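Local coordinates for periplasmic solute binding protein (Candidatus liberibacter, PDB 5AFS) that binds zinc or manganese in the periplasm and probably delivers the metal to a membrane transporter, as a ZnuA-like solute-binding protein, at residues Glu102-Ala107 against Leu175-Glu180; Thr170-Leu175 against Tyr245-Ser250. One frame throughout, in Å; residues are numbered along the deposited sequence.

Contacts 1 and 2 are both buried and both reach the zinc ion, their centres about 11 Å apart. They share Leu175, the N-cap of helix 176-182, so the turn that carries Glu172 runs straight into the helix that packs against the His106 loop. Contact 1 sets the loop 102-107 against the start of that helix through a tyrosine ring, one hydrogen bond and a bridging water. Contact 2 joins two loops that each follow a strand. There the metal itself is the polar link, and a small apolar patch lies beside it. Asn104 ND2 ties the two contacts together by a probable hydrogen bond to Gly173 O at 2.8 Å.

Contact 1: residues Glu102-Ala107 against Leu175-Glu180; sequences EPNPHA and LVYLAE. With ZN (zinc ion), chain G.
The Tyr177 ring carries Ala107 on one face. Ala107 CA makes a CH-pi contact, 3.7 Å from the centroid of the Tyr177 ring and 20° off its normal. The carbonyl carbon of Asn104 and a water lie at the edge of this ring. The His106 imidazole has Pro105 CG over one face and Asn104 CG at its edge.

Tyr177 OH donates to Asn104 O at 2.7 Å, in the carbonyl plane and with a C=O...donor angle of 154°. The same hydroxyl has a second partner in the backbone N of Ile91. The water accepts from Tyr177 N and donates to His106 O, joining the first turn of the helix to the loop.

The amide of Asn104 stands nearly upright to the tyrosine ring. CG anti to the backbone N (chi1 -172°) carries it toward Val176. Asn104 ND2 donates to Gly173 O, and the methyl Val176 CG2 only packs beside ND2, at 3.5 Å. Asn104 OD1 faces His106. Asn104 OD1 accepts from His106 N at 3.1 Å, closing an Asx turn, and from His106 ND1 at 2.7 Å. His106 NE2 binds zinc at 2.1 Å. Asn104 is thus a second-shell residue that fixes the rotation of a metal ligand. The arrangement is part of the buried metal site of a ZnuA-type solute-binding protein, with His39, Glu172 and Asp247 as the other ligands.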
loop_
_atom_site.group_PDB
_atom_site.type_symbol
_atom_site.label_atom_id
_atom_site.label_comp_id
_atom_site.label_asym_id
_atom_site.label_seq_id
_atom_site.Cartn_x
_atom_site.Cartn_y
_atom_site.Cartn_z
ATOM N N GLU A 102 -6.094 10.910 12.509
ATOM C CA GLU A 102 -5.444 11.000 11.210
ATOM C C GLU A 102 -5.666 9.708 10.410
ATOM O O GLU A 102 -5.839 8.625 10.986
ATOM C CB GLU A 102 -3.947 11.279 11.367
ATOM C CG GLU A 102 -3.599 12.595 12.066
ATOM C CD GLU A 102 -4.195 13.825 11.396
ATOM O OE1 GLU A 102 -4.537 13.762 10.198
ATOM O OE2 GLU A 102 -4.325 14.868 12.072
ATOM N N PRO A 103 -5.682 9.821 9.077
ATOM C CA PRO A 103 -5.941 8.643 8.246
ATOM C C PRO A 103 -4.781 7.656 8.231
ATOM O O PRO A 103 -3.615 8.055 8.237
ATOM C CB PRO A 103 -6.155 9.240 6.850
ATOM C CG PRO A 103 -5.393 10.510 6.869
ATOM C CD PRO A 103 -5.524 11.041 8.266
ATOM N N ASN A 104 -5.111 6.371 8.244
ATOM C CA ASN A 104 -4.143 5.327 7.924
ATOM C C ASN A 104 -3.954 5.366 6.406
ATOM O O ASN A 104 -4.933 5.331 5.662
ATOM C CB ASN A 104 -4.667 3.960 8.388
ATOM C CG ASN A 104 -3.630 2.868 8.261
ATOM O OD1 ASN A 104 -3.016 2.707 7.207
ATOM N ND2 ASN A 104 -3.401 2.128 9.346
ATOM N N PRO A 105 -2.707 5.483 5.937
ATOM C CA PRO A 105 -2.465 5.673 4.503
ATOM C C PRO A 105 -2.467 4.425 3.611
ATOM O O PRO A 105 -2.454 4.566 2.392
ATOM C CB PRO A 105 -1.077 6.301 4.475
ATOM C CG PRO A 105 -0.405 5.767 5.694
ATOM C CD PRO A 105 -1.471 5.623 6.728
ATOM N N HIS A 106 -2.499 3.231 4.195
ATOM C CA HIS A 106 -2.180 1.987 3.455
ATOM C C HIS A 106 -3.355 1.407 2.647
ATOM O O HIS A 106 -3.591 0.193 2.651
ATOM C CB HIS A 106 -1.663 0.918 4.433
ATOM C CG HIS A 106 -0.471 1.342 5.238
ATOM N ND1 HIS A 106 -0.572 1.793 6.538
ATOM C CD2 HIS A 106 0.851 1.354 4.941
ATOM C CE1 HIS A 106 0.633 2.078 7.000
ATOM N NE2 HIS A 106 1.516 1.812 6.054
ATOM N N ALA A 107 -4.061 2.268 1.928
ATOM C CA ALA A 107 -5.264 1.886 1.193
ATOM C C ALA A 107 -5.037 0.908 0.036
ATOM O O ALA A 107 -5.957 0.220 -0.374
ATOM C CB ALA A 107 -5.973 3.132 0.691
ATOM N N LEU A 175 -2.609 -3.455 7.290
ATOM C CA LEU A 175 -3.655 -4.291 6.686
ATOM C C LEU A 175 -5.075 -3.867 7.048
ATOM O O LEU A 175 -6.026 -4.605 6.784
ATOM C CB LEU A 175 -3.444 -5.766 7.046
ATOM C CG LEU A 175 -2.125 -6.422 6.605
ATOM C CD1 LEU A 175 -2.140 -7.907 6.943
ATOM C CD2 LEU A 175 -1.844 -6.223 5.121
ATOM N N VAL A 176 -5.244 -2.674 7.616
ATOM C CA VAL A 176 -6.582 -2.247 8.019
ATOM C C VAL A 176 -7.547 -2.152 6.820
ATOM O O VAL A 176 -8.728 -2.470 6.960
ATOM C CB VAL A 176 -6.581 -0.940 8.848
ATOM C CG1 VAL A 176 -5.796 -1.128 10.146
ATOM C CG2 VAL A 176 -6.056 0.252 8.048
ATOM N N TYR A 177 -7.058 -1.747 5.646
ATOM C CA TYR A 177 -7.931 -1.707 4.464
ATOM C C TYR A 177 -8.192 -3.094 3.891
ATOM O O TYR A 177 -9.283 -3.336 3.372
ATOM C CB TYR A 177 -7.394 -0.767 3.395
ATOM C CG TYR A 177 -7.407 0.682 3.828
ATOM C CD1 TYR A 177 -6.336 1.226 4.526
ATOM C CD2 TYR A 177 -8.493 1.505 3.544
ATOM C CE1 TYR A 177 -6.344 2.550 4.933
ATOM C CE2 TYR A 177 -8.507 2.831 3.937
ATOM C CZ TYR A 177 -7.434 3.346 4.641
ATOM O OH TYR A 177 -7.441 4.663 5.038
ATOM N N LEU A 178 -7.222 -4.006 4.006
ATOM C CA LEU A 178 -7.438 -5.403 3.600
ATOM C C LEU A 178 -8.524 -6.067 4.452
ATOM O O LEU A 178 -9.401 -6.762 3.928
ATOM C CB LEU A 178 -6.148 -6.226 3.686
ATOM C CG LEU A 178 -6.235 -7.597 3.003
ATOM C CD1 LEU A 178 -6.482 -7.445 1.505
ATOM C CD2 LEU A 178 -4.976 -8.408 3.259
ATOM N N ALA A 179 -8.454 -5.828 5.759
ATOM C CA ALA A 179 -9.405 -6.352 6.729
ATOM C C ALA A 179 -10.823 -5.872 6.455
ATOM O O ALA A 179 -11.774 -6.647 6.529
ATOM C CB ALA A 179 -8.984 -5.942 8.134
ATOM N N GLU A 180 -10.960 -4.587 6.159
ATOM C CA GLU A 180 -12.253 -4.016 5.815
ATOM C C GLU A 180 -12.765 -4.606 4.500
ATOM O O GLU A 180 -13.950 -4.892 4.369
ATOM C CB GLU A 180 -12.147 -2.492 5.714
ATOM C CG GLU A 180 -13.484 -1.770 5.640
ATOM C CD GLU A 180 -14.029 -1.708 4.230
ATOM O OE1 GLU A 180 -13.239 -1.893 3.284
ATOM O OE2 GLU A 180 -15.251 -1.499 4.071
HETATM ZN ZN ZN G . 3.583 1.827 6.172
HETATM O O HOH W 1 -4.367 -1.660 4.615
#

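Contact 2: residues Thr170-Leu175 against Tyr245-Ser250; sequences TSEGCL and YVDSLS. With ZN (zinc ion), chain G; SO4 (sulfate ion), chain C.
Glu172 reaches toward Asp247 with an extended side chain, and the zinc ion sits between their carboxylates. From CB, CG lies anti to the backbone N (chi1 -165°), and CD in turn lies anti to CA, which stretches the chain toward the metal. Glu172 CG is still 4.1 Å from zinc. Both oxygens on CD bind. Glu172 OE2 lies 2.0 Å from zinc, while Glu172 OE1 is further off at 2.5 Å, so the chelation is lopsided. Glu172 OE1 also approaches Val246 CG2. OE2 accepts a hydrogen bond from the backbone N of Asn193.

Asp247 comes from the opposite direction. Asp247 OD1 and OD2 each bind zinc at 2.0 Å, and the carboxylate plane is turned 85° from that of Glu172. Asp247 OD2 lies 3.1 Å from both Glu172 OE1 and Glu172 OE2. All these oxygens are held by the metal, whose positive charge probably offsets their repulsion.

Beside the metal, the contact turns apolar. Val246 CG2 lies against Cys174 CB at 3.6 Å, and Val246 CG1 faces the sulfur of Cys174. Leu175 CD2 touches Val246 CG1 more loosely, at 4.3 Å. In the turn bearing Glu172, Thr170 OG1 donates to Glu172 O. Cys174 N makes a weak bond to Glu172 O, which closes an inverse gamma turn centred on Gly173.

At the start of 245-250, away from the metal, Tyr245 OH donates to sulfate O3, which lies at the edge of its ring. The ion, probably from the crystallisation liquor, plays no part in the metal site. His39 and His106 complete the zinc coordination. Two histidines, a glutamate and an aspartate, carried on separate loops, form the metal site of this member of the solute-binding protein 9 family.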
loop_
_atom_site.group_PDB
_atom_site.type_symbol
_atom_site.label_atom_id
_atom_site.label_comp_id
_atom_site.label_asym_id
_atom_site.label_seq_id
_atom_site.Cartn_x
_atom_site.Cartn_y
_atom_site.Cartn_z
ATOM N N THR A 170 -0.400 -7.789 12.708
ATOM C CA THR A 170 0.832 -7.345 12.073
ATOM C C THR A 170 1.577 -6.388 13.011
ATOM O O THR A 170 1.102 -6.078 14.101
ATOM C CB THR A 170 0.523 -6.619 10.744
ATOM O OG1 THR A 170 -0.308 -5.482 11.002
ATOM C CG2 THR A 170 -0.194 -7.538 9.766
ATOM N N SER A 171 2.742 -5.926 12.586
ATOM C CA SER A 171 3.529 -4.983 13.371
ATOM C C SER A 171 3.048 -3.554 13.087
ATOM O O SER A 171 2.461 -2.919 13.959
ATOM C CB SER A 171 5.012 -5.183 13.069
ATOM O OG SER A 171 5.407 -6.501 13.414
ATOM N N GLU A 172 3.266 -3.058 11.868
ATOM C CA GLU A 172 2.621 -1.819 11.424
ATOM C C GLU A 172 1.157 -2.123 11.134
ATOM O O GLU A 172 0.829 -3.236 10.748
ATOM C CB GLU A 172 3.282 -1.272 10.154
ATOM C CG GLU A 172 2.927 0.183 9.827
ATOM C CD GLU A 172 3.291 0.582 8.404
ATOM O OE1 GLU A 172 3.204 -0.271 7.500
ATOM O OE2 GLU A 172 3.652 1.752 8.170
ATOM N N GLY A 173 0.283 -1.133 11.301
ATOM C CA GLY A 173 -1.130 -1.266 10.933
ATOM C C GLY A 173 -1.331 -1.169 9.420
ATOM O O GLY A 173 -2.089 -0.331 8.933
ATOM N N CYS A 174 -0.672 -2.057 8.684
ATOM C CA CYS A 174 -0.631 -1.997 7.227
ATOM C C CYS A 174 -1.793 -2.717 6.539
ATOM O O CYS A 174 -1.947 -2.591 5.324
ATOM C CB CYS A 174 0.694 -2.587 6.730
ATOM S SG CYS A 174 1.049 -4.233 7.406
ATOM N N LEU A 175 -2.609 -3.455 7.290
ATOM C CA LEU A 175 -3.655 -4.291 6.686
ATOM C C LEU A 175 -5.075 -3.867 7.048
ATOM O O LEU A 175 -6.026 -4.605 6.784
ATOM C CB LEU A 175 -3.444 -5.766 7.046
ATOM C CG LEU A 175 -2.125 -6.422 6.605
ATOM C CD1 LEU A 175 -2.140 -7.907 6.943
ATOM C CD2 LEU A 175 -1.844 -6.223 5.121
ATOM N N TYR A 245 5.260 -7.875 2.603
ATOM C CA TYR A 245 5.644 -6.706 1.817
ATOM C C TYR A 245 4.441 -5.789 1.672
ATOM O O TYR A 245 3.413 -6.192 1.112
ATOM C CB TYR A 245 6.154 -7.123 0.432
ATOM C CG TYR A 245 7.569 -7.645 0.454
ATOM C CD1 TYR A 245 7.846 -8.959 0.819
ATOM C CD2 TYR A 245 8.634 -6.818 0.127
ATOM C CE1 TYR A 245 9.149 -9.430 0.849
ATOM C CE2 TYR A 245 9.933 -7.280 0.156
ATOM C CZ TYR A 245 10.184 -8.586 0.512
ATOM O OH TYR A 245 11.485 -9.035 0.536
ATOM N N VAL A 246 4.569 -4.563 2.181
ATOM C CA VAL A 246 3.458 -3.596 2.181
ATOM C C VAL A 246 3.840 -2.148 1.832
ATOM O O VAL A 246 3.072 -1.459 1.158
ATOM C CB VAL A 246 2.696 -3.576 3.538
ATOM C CG1 VAL A 246 2.096 -4.937 3.841
ATOM C CG2 VAL A 246 3.604 -3.120 4.682
ATOM N N ASP A 247 4.988 -1.670 2.302
ATOM C CA ASP A 247 5.294 -0.227 2.216
ATOM C C ASP A 247 6.155 0.136 1.006
ATOM O O ASP A 247 6.330 1.306 0.688
ATOM C CB ASP A 247 5.966 0.274 3.513
ATOM C CG ASP A 247 4.962 0.776 4.569
ATOM O OD1 ASP A 247 3.762 1.005 4.308
ATOM O OD2 ASP A 247 5.377 1.005 5.714
ATOM N N SER A 248 6.687 -0.870 0.323
ATOM C CA SER A 248 7.570 -0.646 -0.809
ATOM C C SER A 248 7.610 -1.899 -1.648
ATOM O O SER A 248 7.465 -3.003 -1.128
ATOM C CB SER A 248 8.992 -0.342 -0.302
ATOM O OG SER A 248 9.926 -0.282 -1.368
ATOM N N LEU A 249 7.826 -1.741 -2.945
ATOM C CA LEU A 249 8.158 -2.883 -3.787
ATOM C C LEU A 249 9.507 -3.412 -3.330
ATOM O O LEU A 249 10.323 -2.662 -2.793
ATOM C CB LEU A 249 8.217 -2.482 -5.257
ATOM C CG LEU A 249 6.918 -1.947 -5.874
ATOM C CD1 LEU A 249 7.091 -1.699 -7.365
ATOM C CD2 LEU A 249 5.761 -2.893 -5.634
ATOM N N SER A 250 9.736 -4.706 -3.507
ATOM C CA SER A 250 11.060 -5.269 -3.250
ATOM C C SER A 250 12.015 -4.782 -4.327
ATOM O O SER A 250 11.588 -4.173 -5.317
ATOM C CB SER A 250 11.017 -6.795 -3.277
ATOM O OG SER A 250 10.850 -7.280 -4.600
HETATM ZN ZN ZN G . 3.583 1.827 6.172
HETATM S S SO4 C . 14.114 -6.655 -0.709
HETATM O O1 SO4 C . 13.736 -5.483 -1.515
HETATM O O2 SO4 C . 14.050 -7.890 -1.526
HETATM O O3 SO4 C . 13.210 -6.765 0.451
HETATM O O4 SO4 C . 15.496 -6.465 -0.212
#